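Local coordinates for protein cystathionine beta-lyases/cystathionine gamma-synthases (Corynebacterium glutamicum, PDB 5X5H) that probably joins O-succinyl-L-homoserine and L-cysteine into L,L-cystathionine, with release of succinate, using pyridoxal 5'-phosphate as cofactor, at residues A[318-323]-A[338-343]. Numbering follows the deposited sequence.
Sequences KKFCTS and SLLEHP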
loop_
_atom_site.group_PDB
_atom_site.type_symbol
_atom_site.label_atom_id
_atom_site.label_comp_id
_atom_site.label_asym_id
_atom_site.label_seq_id
_atom_site.Cartn_x
_atom_site.Cartn_y
_atom_site.Cartn_z
ATOM N N LYS A 318 -1.731 16.521 -34.379
ATOM C CA LYS A 318 -1.120 15.265 -34.082
ATOM C C LYS A 318 0.345 15.289 -34.054
ATOM O O LYS A 318 0.987 14.645 -33.215
ATOM C CB LYS A 318 -1.642 14.148 -35.004
ATOM C CG LYS A 318 -3.072 13.881 -34.829
ATOM C CD LYS A 318 -3.474 12.763 -35.820
ATOM C CE LYS A 318 -3.283 11.442 -35.115
ATOM N NZ LYS A 318 -3.777 10.297 -35.998
ATOM N N LYS A 319 0.982 16.062 -34.952
ATOM C CA LYS A 319 2.434 16.183 -34.937
ATOM C C LYS A 319 2.926 16.905 -33.614
ATOM O O LYS A 319 4.006 16.553 -33.059
ATOM C CB LYS A 319 2.912 16.962 -36.192
ATOM C CG LYS A 319 4.408 17.134 -36.311
ATOM C CD LYS A 319 5.130 15.799 -36.277
ATOM C CE LYS A 319 6.645 15.847 -36.552
ATOM N NZ LYS A 319 7.180 16.901 -37.501
ATOM N N PHE A 320 2.112 17.907 -33.206
ATOM C CA PHE A 320 2.442 18.618 -31.926
ATOM C C PHE A 320 2.409 17.570 -30.781
ATOM O O PHE A 320 3.335 17.551 -29.966
ATOM C CB PHE A 320 1.528 19.715 -31.676
ATOM C CG PHE A 320 1.858 20.491 -30.424
ATOM C CD1 PHE A 320 2.901 21.410 -30.393
ATOM C CD2 PHE A 320 1.107 20.254 -29.300
ATOM C CE1 PHE A 320 3.132 22.190 -29.213
ATOM C CE2 PHE A 320 1.360 20.987 -28.126
ATOM C CZ PHE A 320 2.394 21.919 -28.069
ATOM N N CYS A 321 1.393 16.732 -30.825
ATOM C CA CYS A 321 1.272 15.670 -29.824
ATOM C C CYS A 321 2.474 14.756 -29.738
ATOM O O CYS A 321 2.828 14.302 -28.601
ATOM C CB CYS A 321 -0.044 14.899 -29.980
ATOM S SG CYS A 321 -1.486 15.722 -29.511
ATOM N N THR A 322 3.118 14.414 -30.843
ATOM C CA THR A 322 4.247 13.521 -30.826
ATOM C C THR A 322 5.625 14.206 -30.790
ATOM O O THR A 322 6.687 13.552 -30.751
ATOM C CB THR A 322 4.247 12.533 -32.027
ATOM O OG1 THR A 322 4.320 13.333 -33.220
ATOM C CG2 THR A 322 2.947 11.755 -32.057
ATOM N N SER A 323 5.649 15.545 -30.704
ATOM C CA SER A 323 6.879 16.320 -30.725
ATOM C C SER A 323 7.385 16.788 -29.348
ATOM O O SER A 323 8.520 17.179 -29.189
ATOM C CB SER A 323 6.734 17.534 -31.572
ATOM O OG SER A 323 6.544 17.112 -32.919
ATOM N N SER A 338 3.053 17.228 -16.497
ATOM C CA SER A 338 2.290 17.771 -17.667
ATOM C C SER A 338 1.970 16.664 -18.692
ATOM O O SER A 338 2.773 15.821 -19.009
ATOM C CB SER A 338 3.191 18.808 -18.373
ATOM O OG SER A 338 3.354 19.984 -17.573
ATOM N N LEU A 339 0.734 16.774 -19.182
ATOM C CA LEU A 339 0.211 15.811 -20.168
ATOM C C LEU A 339 -0.420 16.560 -21.311
ATOM O O LEU A 339 -0.922 17.647 -21.144
ATOM C CB LEU A 339 -0.813 14.856 -19.515
ATOM C CG LEU A 339 -0.416 14.042 -18.287
ATOM C CD1 LEU A 339 -1.677 13.223 -17.849
ATOM C CD2 LEU A 339 0.741 13.153 -18.575
ATOM N N LEU A 340 -0.485 15.867 -22.451
ATOM C CA LEU A 340 -1.319 16.389 -23.546
ATOM C C LEU A 340 -2.010 15.233 -24.317
ATOM O O LEU A 340 -1.556 14.113 -24.232
ATOM C CB LEU A 340 -0.594 17.350 -24.513
ATOM C CG LEU A 340 0.347 16.716 -25.520
ATOM C CD1 LEU A 340 1.004 17.864 -26.328
ATOM C CD2 LEU A 340 1.441 15.860 -25.103
ATOM N N GLU A 341 -3.086 15.599 -24.998
ATOM C CA GLU A 341 -3.818 14.577 -25.771
ATOM C C GLU A 341 -4.560 15.249 -26.904
ATOM O O GLU A 341 -4.661 16.441 -26.990
ATOM C CB GLU A 341 -4.759 13.802 -24.878
ATOM C CG GLU A 341 -5.900 14.632 -24.313
ATOM C CD GLU A 341 -7.311 14.108 -24.520
ATOM O OE1 GLU A 341 -7.502 13.093 -25.116
ATOM O OE2 GLU A 341 -8.259 14.741 -24.000
ATOM N N HIS A 342 -5.011 14.425 -27.811
ATOM C CA HIS A 342 -5.854 14.816 -29.002
ATOM C C HIS A 342 -7.325 14.378 -28.756
ATOM O O HIS A 342 -7.621 13.134 -28.938
ATOM C CB HIS A 342 -5.256 14.148 -30.145
ATOM C CG HIS A 342 -5.910 14.501 -31.457
ATOM N ND1 HIS A 342 -6.520 13.550 -32.275
ATOM C CD2 HIS A 342 -6.003 15.710 -32.086
ATOM C CE1 HIS A 342 -6.967 14.186 -33.361
ATOM N NE2 HIS A 342 -6.694 15.496 -33.262
ATOM N N PRO A 343 -8.235 15.117 -28.190
ATOM C CA PRO A 343 -9.583 14.584 -27.739
ATOM C C PRO A 343 -10.395 13.894 -28.761
ATOM O O PRO A 343 -11.025 12.884 -28.424
ATOM C CB PRO A 343 -10.297 15.760 -27.079
ATOM C CG PRO A 343 -9.170 16.696 -26.725
ATOM C CD PRO A 343 -8.071 16.483 -27.716
#
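L340 reaches from its strand into the side of the helix that carries F320 and C321. Its CB points at the helix. CG sits between the backbone N and the carbonyl carbon (chi1 76°), and from there the two methyls part. CD1 goes to the F320 ring, 3.6 Å from F320 CE2, and meets it at a slant. CD2 turns to the helix backbone and lies 4.1 Å from the carbonyl O of C321.

C321 meets the strand further on, with its CA nearest that of E341. Its SG rests against the backbone where E341 passes into H342, 4.1 Å from the C atom of E341. The same sulfur lies 4.1 Å from H342 CB. P43 of the second subunit packs on C321 and K318.

Helix 313-323 lies here against the five-stranded mixed sheet of the C-terminal domain of this trans-sulfuration enzyme. Strand 339-341 runs between strands 362-366 and 328-329. The axes of the two segments approach to 8.6 Å and run nearly antiparallel, at 153°. No hydrogen bond joins them.

H342 carries the contact past the end of the strand. With CG anti to the backbone N (chi1 -176°), the imidazole lies with one face under K318. K318 CG stands squarely over the centre of that face, a CH-pi contact of 4.2 Å to the centroid. ND1 is hydrogen-bonded to T345 OG1 and NE2 to the carbonyl O of R360, which fixes the turn of the ring.

The CB of E341 points away from the helix. Its carboxylate makes a salt bridge with R364 and a hydrogen bond with T347, and its side chain is about 5 Å from that of N154, which binds pyridoxal 5'-phosphate.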